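Local coordinates for putative nisin-resistance protein (Streptococcus agalactiae 515, PDB 4Y68), which probably cleaves the lantibiotic nisin as a membrane-attached S41-family serine peptidase, giving the bacterium resistance to it, at residues Ile218-Met232 with Asn242-Thr255. Sequence-based numbering, arbitrary orientation.
Sequences IAIITNHKTASSAEM and NVKSFGQATAGYTT
E231 reaches from the first turn of helix 229-235 into the loop after strand 243-247, where its carboxylate takes up T250, G252 and Y253. Together strand, helix and strand form a beta-alpha-beta unit of the S41 peptidase domain, strands 218-222 and 243-247 running parallel as neighbours in the mixed sheet. The E231 chain is extended beyond CG (chi2 176°), which carries both oxygens to the loop. OE2 accepts from T250 OG1 at 2.6 Å on its anti side and from G252 N on its syn side, the latter well out of the carboxylate plane. OE1 takes Y253 N at 2.8 Å on its syn lone pair and S228 N on the anti one. Four donors thus fix the rotation of this buried carboxylate. S228 OG is hydrogen-bonded to H90 NE2, a Ser-His pair consistent with the peptidase's catalytic dyad, so E231 probably positions the S228 backbone from the second shell.

The T250 methyl turns the other way, with CG2 3.8 Å from T222 CB, while T222 OG1 donates to Q248 O. Farther out, by the exposed H224, Q248 CB lies over one face of the imidazole, 4.1 Å from its centroid, the amide plane 88° from the ring. Down the strands, I220 CD1 meets V243 CG1 on one face of the sheet; on the other, the methyl of A219 sits 3.7 Å from F246 CE1.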
loop_
_atom_site.group_PDB
_atom_site.type_symbol
_atom_site.label_atom_id
_atom_site.label_comp_id
_atom_site.label_asym_id
_atom_site.label_seq_id
_atom_site.Cartn_x
_atom_site.Cartn_y
_atom_site.Cartn_z
ATOM N N ILE A 218 -0.582 6.022 21.163
ATOM C CA ILE A 218 0.080 6.161 19.882
ATOM C C ILE A 218 -0.551 7.310 19.112
ATOM O O ILE A 218 -1.773 7.337 18.909
ATOM C CB ILE A 218 -0.010 4.875 19.052
ATOM C CG1 ILE A 218 0.834 3.760 19.678
ATOM C CG2 ILE A 218 0.435 5.133 17.607
ATOM C CD1 ILE A 218 0.572 2.387 19.085
ATOM N N ALA A 219 0.280 8.260 18.685
ATOM C CA ALA A 219 -0.186 9.304 17.787
ATOM C C ALA A 219 0.319 9.032 16.369
ATOM O O ALA A 219 1.502 8.780 16.156
ATOM C CB ALA A 219 0.267 10.666 18.268
ATOM N N ILE A 220 -0.583 9.078 15.404
ATOM C CA ILE A 220 -0.214 8.826 14.021
ATOM C C ILE A 220 -0.359 10.074 13.172
ATOM O O ILE A 220 -1.408 10.696 13.165
ATOM C CB ILE A 220 -1.078 7.718 13.388
ATOM C CG1 ILE A 220 -0.977 6.425 14.185
ATOM C CG2 ILE A 220 -0.619 7.440 11.987
ATOM C CD1 ILE A 220 -1.789 5.332 13.592
ATOM N N ILE A 221 0.680 10.419 12.423
ATOM C CA ILE A 221 0.622 11.618 11.589
ATOM C C ILE A 221 0.535 11.253 10.107
ATOM O O ILE A 221 1.245 10.359 9.633
ATOM C CB ILE A 221 1.852 12.533 11.835
ATOM C CG1 ILE A 221 1.921 12.931 13.303
ATOM C CG2 ILE A 221 1.824 13.765 10.918
ATOM C CD1 ILE A 221 3.156 13.773 13.668
ATOM N N THR A 222 -0.358 11.927 9.391
ATOM C CA THR A 222 -0.521 11.734 7.964
ATOM C C THR A 222 -0.535 13.098 7.281
ATOM O O THR A 222 -0.870 14.100 7.907
ATOM C CB THR A 222 -1.829 10.980 7.642
ATOM O OG1 THR A 222 -2.958 11.780 8.010
ATOM C CG2 THR A 222 -1.906 9.647 8.392
ATOM N N ASN A 223 -0.185 13.154 5.998
ATOM C CA ASN A 223 -0.401 14.379 5.237
ATOM C C ASN A 223 -0.996 14.018 3.884
ATOM O O ASN A 223 -1.311 12.856 3.669
ATOM C CB ASN A 223 0.887 15.210 5.106
ATOM C CG ASN A 223 1.961 14.552 4.255
ATOM O OD1 ASN A 223 1.834 13.406 3.849
ATOM N ND2 ASN A 223 3.048 15.298 3.988
ATOM N N HIS A 224 -1.175 14.999 2.993
ATOM C CA HIS A 224 -1.860 14.771 1.723
ATOM C C HIS A 224 -1.164 13.739 0.827
ATOM O O HIS A 224 -1.789 13.152 -0.055
ATOM C CB HIS A 224 -2.010 16.092 0.952
ATOM C CG HIS A 224 -3.117 16.968 1.455
ATOM N ND1 HIS A 224 -4.358 16.474 1.804
ATOM C CD2 HIS A 224 -3.168 18.306 1.681
ATOM C CE1 HIS A 224 -5.127 17.470 2.215
ATOM N NE2 HIS A 224 -4.429 18.591 2.149
ATOM N N LYS A 225 0.127 13.515 1.046
ATOM C CA LYS A 225 0.880 12.584 0.207
ATOM C C LYS A 225 0.794 11.140 0.717
ATOM O O LYS A 225 1.048 10.198 -0.030
ATOM C CB LYS A 225 2.346 13.012 0.107
ATOM C CG LYS A 225 2.593 14.266 -0.735
ATOM C CD LYS A 225 4.047 14.282 -1.255
ATOM C CE LYS A 225 4.482 15.656 -1.770
ATOM N NZ LYS A 225 3.469 16.301 -2.665
ATOM N N THR A 226 0.435 10.969 1.982
ATOM C CA THR A 226 0.280 9.621 2.555
ATOM C C THR A 226 -0.642 8.771 1.701
ATOM O O THR A 226 -1.821 9.075 1.604
ATOM C CB THR A 226 -0.284 9.694 3.987
ATOM O OG1 THR A 226 0.602 10.477 4.789
ATOM C CG2 THR A 226 -0.429 8.271 4.591
ATOM N N ALA A 227 -0.137 7.699 1.103
ATOM C CA ALA A 227 -0.947 6.980 0.116
ATOM C C ALA A 227 -0.811 5.461 0.132
ATOM O O ALA A 227 0.225 4.913 0.488
ATOM C CB ALA A 227 -0.608 7.490 -1.303
ATOM N N SER A 228 -1.874 4.794 -0.296
ATOM C CA SER A 228 -1.778 3.414 -0.750
ATOM C C SER A 228 -1.455 2.472 0.417
ATOM O O SER A 228 -2.194 2.447 1.398
ATOM C CB SER A 228 -0.735 3.308 -1.869
ATOM O OG SER A 228 -1.030 2.220 -2.733
ATOM N N SER A 229 -0.358 1.723 0.321
ATOM C CA SER A 229 0.054 0.829 1.407
ATOM C C SER A 229 0.093 1.570 2.741
ATOM O O SER A 229 -0.238 1.017 3.799
ATOM C CB SER A 229 1.432 0.231 1.122
ATOM O OG SER A 229 1.381 -0.855 0.213
ATOM N N ALA A 230 0.529 2.821 2.677
ATOM C CA ALA A 230 0.625 3.670 3.845
ATOM C C ALA A 230 -0.764 3.968 4.371
ATOM O O ALA A 230 -0.974 4.016 5.577
ATOM C CB ALA A 230 1.369 4.973 3.506
ATOM N N GLU A 231 -1.717 4.186 3.462
ATOM C CA GLU A 231 -3.091 4.414 3.891
ATOM C C GLU A 231 -3.684 3.135 4.518
ATOM O O GLU A 231 -4.343 3.207 5.541
ATOM C CB GLU A 231 -3.943 4.885 2.731
ATOM C CG GLU A 231 -3.686 6.311 2.350
ATOM C CD GLU A 231 -4.471 6.709 1.146
ATOM O OE1 GLU A 231 -4.171 6.183 0.040
ATOM O OE2 GLU A 231 -5.405 7.517 1.311
ATOM N N MET A 232 -3.411 1.973 3.924
ATOM C CA MET A 232 -3.916 0.713 4.479
ATOM C C MET A 232 -3.203 0.336 5.779
ATOM O O MET A 232 -3.779 -0.354 6.620
ATOM C CB MET A 232 -3.793 -0.433 3.471
ATOM C CG MET A 232 -5.153 -0.796 2.835
ATOM S SD MET A 232 -5.792 0.602 1.881
ATOM C CE MET A 232 -4.607 0.467 0.531
ATOM N N ASN A 242 -6.113 3.143 22.032
ATOM C CA ASN A 242 -4.931 3.869 22.470
ATOM C C ASN A 242 -4.366 4.798 21.391
ATOM O O ASN A 242 -3.360 5.493 21.609
ATOM C CB ASN A 242 -3.853 2.880 22.918
ATOM C CG ASN A 242 -3.497 1.862 21.837
ATOM O OD1 ASN A 242 -4.370 1.191 21.276
ATOM N ND2 ASN A 242 -2.202 1.729 21.553
ATOM N N VAL A 243 -5.010 4.797 20.223
ATOM C CA VAL A 243 -4.473 5.465 19.044
ATOM C C VAL A 243 -5.290 6.688 18.689
ATOM O O VAL A 243 -6.496 6.692 18.867
ATOM C CB VAL A 243 -4.439 4.521 17.822
ATOM C CG1 VAL A 243 -3.993 5.285 16.577
ATOM C CG2 VAL A 243 -3.539 3.316 18.100
ATOM N N LYS A 244 -4.618 7.734 18.211
ATOM C CA LYS A 244 -5.284 8.932 17.696
ATOM C C LYS A 244 -4.441 9.546 16.570
ATOM O O LYS A 244 -3.216 9.507 16.618
ATOM C CB LYS A 244 -5.513 9.956 18.822
ATOM C CG LYS A 244 -6.302 11.181 18.383
ATOM C CD LYS A 244 -6.541 12.169 19.530
ATOM C CE LYS A 244 -7.431 13.324 19.088
ATOM N NZ LYS A 244 -7.568 14.321 20.175
ATOM N N SER A 245 -5.080 10.125 15.564
ATOM C CA SER A 245 -4.332 10.596 14.410
ATOM C C SER A 245 -4.465 12.096 14.208
ATOM O O SER A 245 -5.516 12.659 14.514
ATOM C CB SER A 245 -4.799 9.864 13.152
ATOM O OG SER A 245 -6.143 10.217 12.865
ATOM N N PHE A 246 -3.407 12.715 13.656
ATOM C CA PHE A 246 -3.284 14.170 13.475
ATOM C C PHE A 246 -2.758 14.503 12.100
ATOM O O PHE A 246 -1.976 13.746 11.533
ATOM C CB PHE A 246 -2.320 14.779 14.504
ATOM C CG PHE A 246 -2.661 14.462 15.935
ATOM C CD1 PHE A 246 -2.347 13.229 16.480
ATOM C CD2 PHE A 246 -3.269 15.408 16.743
ATOM C CE1 PHE A 246 -2.659 12.942 17.806
ATOM C CE2 PHE A 246 -3.581 15.119 18.069
ATOM C CZ PHE A 246 -3.273 13.880 18.588
ATOM N N GLY A 247 -3.137 15.654 11.569
ATOM C CA GLY A 247 -2.548 16.112 10.321
ATOM C C GLY A 247 -3.584 16.438 9.265
ATOM O O GLY A 247 -4.564 17.120 9.539
ATOM N N GLN A 248 -3.371 15.970 8.044
ATOM C CA GLN A 248 -4.355 16.226 6.995
ATOM C C GLN A 248 -4.850 14.943 6.370
ATOM O O GLN A 248 -4.254 13.886 6.554
ATOM C CB GLN A 248 -3.767 17.135 5.926
ATOM C CG GLN A 248 -3.391 18.478 6.502
ATOM C CD GLN A 248 -2.089 18.979 5.948
ATOM O OE1 GLN A 248 -1.980 19.261 4.745
ATOM N NE2 GLN A 248 -1.070 19.069 6.815
ATOM N N ALA A 249 -5.949 15.057 5.641
ATOM C CA ALA A 249 -6.501 13.958 4.867
ATOM C C ALA A 249 -5.437 13.321 3.986
ATOM O O ALA A 249 -4.575 14.001 3.442
ATOM C CB ALA A 249 -7.672 14.449 4.021
ATOM N N THR A 250 -5.503 12.008 3.844
ATOM C CA THR A 250 -4.535 11.304 3.005
ATOM C C THR A 250 -4.845 11.408 1.500
ATOM O O THR A 250 -5.815 12.040 1.097
ATOM C CB THR A 250 -4.476 9.852 3.426
ATOM O OG1 THR A 250 -5.764 9.269 3.253
ATOM C CG2 THR A 250 -4.140 9.784 4.904
ATOM N N ALA A 251 -4.038 10.765 0.662
ATOM C CA ALA A 251 -4.097 11.019 -0.780
ATOM C C ALA A 251 -5.342 10.434 -1.419
ATOM O O ALA A 251 -5.765 10.893 -2.471
ATOM C CB ALA A 251 -2.848 10.472 -1.474
ATOM N N GLY A 252 -5.926 9.419 -0.798
ATOM C CA GLY A 252 -7.139 8.819 -1.330
ATOM C C GLY A 252 -6.878 7.698 -2.315
ATOM O O GLY A 252 -7.486 7.658 -3.386
ATOM N N TYR A 253 -5.978 6.776 -1.961
ATOM C CA TYR A 253 -5.709 5.608 -2.810
ATOM C C TYR A 253 -6.044 4.368 -1.999
ATOM O O TYR A 253 -5.311 3.363 -1.991
ATOM C CB TYR A 253 -4.259 5.611 -3.327
ATOM C CG TYR A 253 -4.039 6.688 -4.385
ATOM C CD1 TYR A 253 -4.093 6.387 -5.735
ATOM C CD2 TYR A 253 -3.818 8.006 -4.025
ATOM C CE1 TYR A 253 -3.923 7.360 -6.698
ATOM C CE2 TYR A 253 -3.659 9.001 -4.979
ATOM C CZ TYR A 253 -3.706 8.667 -6.316
ATOM O OH TYR A 253 -3.530 9.643 -7.269
ATOM N N THR A 254 -7.172 4.465 -1.302
ATOM C CA THR A 254 -7.639 3.392 -0.459
ATOM C C THR A 254 -8.375 2.382 -1.336
ATOM O O THR A 254 -9.601 2.304 -1.335
ATOM C CB THR A 254 -8.543 3.913 0.693
ATOM O OG1 THR A 254 -9.414 4.946 0.200
ATOM C CG2 THR A 254 -7.677 4.510 1.816
ATOM N N THR A 255 -7.602 1.630 -2.116
ATOM C CA THR A 255 -8.102 0.421 -2.747
ATOM C C THR A 255 -6.989 -0.606 -2.773
ATOM O O THR A 255 -5.802 -0.259 -2.825
ATOM C CB THR A 255 -8.631 0.659 -4.181
ATOM O OG1 THR A 255 -7.704 1.478 -4.918
ATOM C CG2 THR A 255 -9.990 1.343 -4.132
HETATM O O HOH W 1 -6.261 14.494 0.180
#